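Local coordinates for protein acyl-homoserine-lactone synthase (Mesorhizobium sp. ORS 3359, PDB 6WNS) that catalyses the formation of an acyl-homoserine lactone, a quorum-sensing signal, from an acyl-coenzyme A and, probably, S-adenosylmethionine, at residues P120-T132 and I186-L200. Sequence-based numbering, arbitrary orientation.
Sequences PVAGFVLCGLLET and IEQTRRAYGISGAIL
The Y193 ring lies flat against G123: its centroid is 3.2 Å from G123 CA, almost on the ring normal, a CH-pi contact. A side chain on G123 would run into the ring. P120 CB comes at the same ring obliquely, 3.7 Å from Y193 CD1, and T189 O sits at the ring edge. The F124 ring has I195 CD1 over one face, while I199 CG2 meets it obliquely. On one face of the R190 guanidinium lies I199 CD1, near the rim; at its edge, nearly coplanar, comes the E131 carboxylate. R190 NH2 gives E131 OE1, on its syn lone pair, a 3.0 Å salt-bridge bond at 162°; NE adds a weak bond to the same oxygen. R190 NH1 donates to G197 O (2.7 Å), somewhat out of the guanidinium plane, tying the returning loop to the helix. Were R190 an alanine, E131 would probably lose its counter-charge and G197 O this donor, leaving the loop less tied to the helix. In the GNAT-like fold expected for this autoinducer synthase family, helix segments 121-132 and 186-192 run antiparallel (168°), their axes 9.5 Å apart at closest approach, and the Schellman turn at G194 sends the chain back along the first helix to I199, whose backbone hydrogen-bonds with I4 of strand 4-7. C127 SG, anti to the backbone N (chi1 -157°), reaches both R190 CG and I199 CD1, each 3.7 Å away. Beyond it L130 CB packs on I186 CG1 (3.5 Å).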
# COMPACT_ATOMS: atom_id res chain seq x y z
N PRO A 120 2.50 -9.99 13.86
CA PRO A 120 1.74 -8.80 13.54
C PRO A 120 2.34 -8.06 12.34
O PRO A 120 1.97 -6.93 12.20
CB PRO A 120 1.79 -7.99 14.85
CG PRO A 120 3.02 -8.49 15.62
CD PRO A 120 3.40 -9.83 15.02
N VAL A 121 3.20 -8.67 11.49
CA VAL A 121 3.87 -7.93 10.38
C VAL A 121 2.80 -7.12 9.66
O VAL A 121 3.05 -5.99 9.30
CB VAL A 121 4.59 -8.83 9.36
CG1 VAL A 121 4.97 -8.04 8.13
CG2 VAL A 121 5.80 -9.58 9.93
N ALA A 122 1.64 -7.73 9.43
CA ALA A 122 0.54 -7.04 8.73
C ALA A 122 0.25 -5.77 9.52
O ALA A 122 0.23 -4.70 8.94
CB ALA A 122 -0.67 -7.93 8.58
N GLY A 123 0.01 -5.92 10.83
CA GLY A 123 -0.20 -4.78 11.75
C GLY A 123 0.81 -3.63 11.51
O GLY A 123 0.38 -2.41 11.24
N PHE A 124 2.12 -4.06 11.60
CA PHE A 124 3.32 -3.17 11.46
C PHE A 124 3.22 -2.41 10.14
O PHE A 124 3.51 -1.19 10.12
CB PHE A 124 4.64 -3.94 11.47
CG PHE A 124 5.24 -4.15 12.83
CD1 PHE A 124 6.26 -3.32 13.28
CD2 PHE A 124 4.83 -5.21 13.63
CE1 PHE A 124 6.82 -3.52 14.53
CE2 PHE A 124 5.39 -5.40 14.88
CZ PHE A 124 6.38 -4.55 15.33
N VAL A 125 2.83 -3.10 9.06
CA VAL A 125 2.67 -2.49 7.70
C VAL A 125 1.45 -1.55 7.68
O VAL A 125 1.57 -0.45 7.17
CB VAL A 125 2.51 -3.56 6.61
CG1 VAL A 125 2.29 -2.90 5.25
CG2 VAL A 125 3.68 -4.53 6.58
N LEU A 126 0.29 -2.02 8.14
CA LEU A 126 -0.93 -1.18 8.08
C LEU A 126 -0.75 0.07 8.99
O LEU A 126 -0.84 1.20 8.52
CB LEU A 126 -2.10 -2.07 8.52
CG LEU A 126 -2.58 -3.13 7.51
CD1 LEU A 126 -3.56 -4.07 8.17
CD2 LEU A 126 -3.26 -2.46 6.32
N CYS A 127 -0.40 -0.13 10.25
CA CYS A 127 -0.09 1.01 11.16
C CYS A 127 0.98 1.94 10.54
O CYS A 127 0.84 3.16 10.67
CB CYS A 127 0.36 0.50 12.51
SG CYS A 127 0.07 1.77 13.74
N GLY A 128 1.98 1.38 9.85
CA GLY A 128 3.16 2.12 9.37
C GLY A 128 2.77 2.99 8.20
O GLY A 128 3.35 4.11 8.04
N LEU A 129 1.82 2.48 7.42
CA LEU A 129 1.21 3.18 6.26
C LEU A 129 0.54 4.45 6.81
O LEU A 129 0.85 5.51 6.27
CB LEU A 129 0.19 2.30 5.54
CG LEU A 129 -0.39 2.93 4.27
CD1 LEU A 129 0.66 2.99 3.13
CD2 LEU A 129 -1.65 2.21 3.81
N LEU A 130 -0.32 4.34 7.82
CA LEU A 130 -1.07 5.51 8.37
C LEU A 130 -0.09 6.50 8.98
O LEU A 130 -0.26 7.72 8.77
CB LEU A 130 -2.06 5.07 9.44
CG LEU A 130 -3.16 4.15 8.95
CD1 LEU A 130 -4.02 3.70 10.11
CD2 LEU A 130 -3.99 4.85 7.87
N GLU A 131 0.91 5.99 9.69
CA GLU A 131 1.91 6.83 10.38
C GLU A 131 2.75 7.58 9.34
O GLU A 131 3.06 8.77 9.54
CB GLU A 131 2.74 5.98 11.34
CG GLU A 131 1.99 5.71 12.62
CD GLU A 131 2.84 5.05 13.73
OE1 GLU A 131 2.37 4.10 14.32
OE2 GLU A 131 3.95 5.54 14.03
N THR A 132 3.16 6.92 8.27
CA THR A 132 3.95 7.57 7.20
C THR A 132 3.08 8.63 6.54
O THR A 132 3.60 9.81 6.36
CB THR A 132 4.49 6.53 6.25
OG1 THR A 132 5.15 5.57 7.08
CG2 THR A 132 5.41 7.12 5.20
N ILE A 186 -4.99 5.12 13.77
CA ILE A 186 -3.63 4.67 14.16
C ILE A 186 -3.69 3.92 15.50
O ILE A 186 -3.14 2.79 15.59
CB ILE A 186 -2.65 5.86 14.17
CG1 ILE A 186 -2.36 6.30 12.72
CG2 ILE A 186 -1.37 5.48 14.89
CD1 ILE A 186 -2.29 7.81 12.55
N GLU A 187 -4.32 4.52 16.51
CA GLU A 187 -4.31 3.98 17.89
C GLU A 187 -4.93 2.57 17.94
O GLU A 187 -4.27 1.60 18.52
CB GLU A 187 -5.06 4.93 18.83
CG GLU A 187 -4.12 5.71 19.70
CD GLU A 187 -3.03 4.80 20.22
OE1 GLU A 187 -1.79 5.04 19.73
OE2 GLU A 187 -3.43 3.82 21.07
N GLN A 188 -6.15 2.47 17.40
CA GLN A 188 -6.99 1.24 17.45
C GLN A 188 -6.21 0.11 16.73
O GLN A 188 -6.24 -1.06 17.18
CB GLN A 188 -8.37 1.53 16.82
CG GLN A 188 -9.57 1.33 17.74
CD GLN A 188 -9.65 -0.02 18.42
OE1 GLN A 188 -9.11 -0.17 19.62
NE2 GLN A 188 -10.40 -0.98 17.74
N THR A 189 -5.45 0.48 15.71
CA THR A 189 -4.72 -0.51 14.85
C THR A 189 -3.64 -1.19 15.73
O THR A 189 -3.65 -2.50 15.88
CB THR A 189 -4.12 0.13 13.59
OG1 THR A 189 -5.18 0.63 12.68
CG2 THR A 189 -3.24 -0.85 12.82
N ARG A 190 -2.71 -0.34 16.25
CA ARG A 190 -1.74 -0.73 17.31
C ARG A 190 -2.40 -1.64 18.39
O ARG A 190 -1.64 -2.60 18.89
CB ARG A 190 -1.12 0.48 18.02
CG ARG A 190 0.13 1.01 17.33
CD ARG A 190 0.91 1.99 18.20
NE ARG A 190 1.88 2.72 17.39
CZ ARG A 190 3.19 2.82 17.63
NH1 ARG A 190 3.76 2.29 18.74
NH2 ARG A 190 3.94 3.46 16.75
N ARG A 191 -3.68 -1.29 18.78
CA ARG A 191 -4.37 -2.00 19.89
C ARG A 191 -4.81 -3.37 19.39
O ARG A 191 -4.63 -4.42 20.15
CB ARG A 191 -5.65 -1.32 20.39
CG ARG A 191 -6.38 -2.15 21.44
CD ARG A 191 -6.76 -1.35 22.66
NE ARG A 191 -5.64 -0.55 23.17
CZ ARG A 191 -4.88 -0.86 24.23
NH1 ARG A 191 -5.07 -1.99 24.90
NH2 ARG A 191 -3.91 -0.04 24.59
N ALA A 192 -5.32 -3.36 18.11
CA ALA A 192 -5.81 -4.61 17.50
C ALA A 192 -4.64 -5.61 17.44
O ALA A 192 -4.86 -6.87 17.78
CB ALA A 192 -6.42 -4.32 16.16
N TYR A 193 -3.42 -5.07 17.11
CA TYR A 193 -2.20 -5.91 17.01
C TYR A 193 -1.31 -5.80 18.24
O TYR A 193 -0.19 -6.39 18.19
CB TYR A 193 -1.37 -5.48 15.80
CG TYR A 193 -2.02 -5.88 14.51
CD1 TYR A 193 -1.69 -7.07 13.90
CD2 TYR A 193 -2.99 -5.09 13.93
CE1 TYR A 193 -2.27 -7.45 12.70
CE2 TYR A 193 -3.59 -5.44 12.74
CZ TYR A 193 -3.23 -6.63 12.12
OH TYR A 193 -3.82 -6.95 10.94
N GLY A 194 -1.76 -5.04 19.25
CA GLY A 194 -1.04 -4.84 20.53
C GLY A 194 0.47 -4.82 20.33
O GLY A 194 1.13 -5.76 20.79
N ILE A 195 1.02 -3.83 19.63
CA ILE A 195 2.49 -3.60 19.71
C ILE A 195 2.75 -2.15 20.13
O ILE A 195 1.82 -1.29 20.03
CB ILE A 195 3.26 -4.02 18.44
CG1 ILE A 195 2.73 -3.31 17.19
CG2 ILE A 195 3.25 -5.55 18.30
CD1 ILE A 195 3.26 -1.91 17.05
N SER A 196 3.96 -1.93 20.63
CA SER A 196 4.30 -0.82 21.54
C SER A 196 5.42 0.03 20.95
O SER A 196 5.18 1.22 20.79
CB SER A 196 4.70 -1.33 22.88
OG SER A 196 4.05 -2.55 23.17
N GLY A 197 6.63 -0.53 20.74
CA GLY A 197 7.85 0.27 20.49
C GLY A 197 7.57 1.31 19.37
O GLY A 197 6.33 1.59 18.96
N ALA A 198 8.68 1.98 18.92
CA ALA A 198 8.68 2.81 17.69
C ALA A 198 8.36 1.90 16.51
O ALA A 198 8.77 0.72 16.56
CB ALA A 198 10.02 3.47 17.51
N ILE A 199 7.66 2.41 15.48
CA ILE A 199 7.37 1.61 14.25
C ILE A 199 8.17 2.25 13.11
O ILE A 199 8.95 1.53 12.48
CB ILE A 199 5.87 1.49 13.90
CG1 ILE A 199 4.99 0.96 15.02
CG2 ILE A 199 5.69 0.59 12.70
CD1 ILE A 199 3.57 0.70 14.54
N LEU A 200 8.02 3.56 12.87
CA LEU A 200 8.75 4.28 11.79
C LEU A 200 10.22 4.46 12.16
O LEU A 200 10.47 4.94 13.27
CB LEU A 200 8.15 5.67 11.58
CG LEU A 200 6.63 5.74 11.42
CD1 LEU A 200 6.19 7.19 11.25
CD2 LEU A 200 6.18 4.89 10.24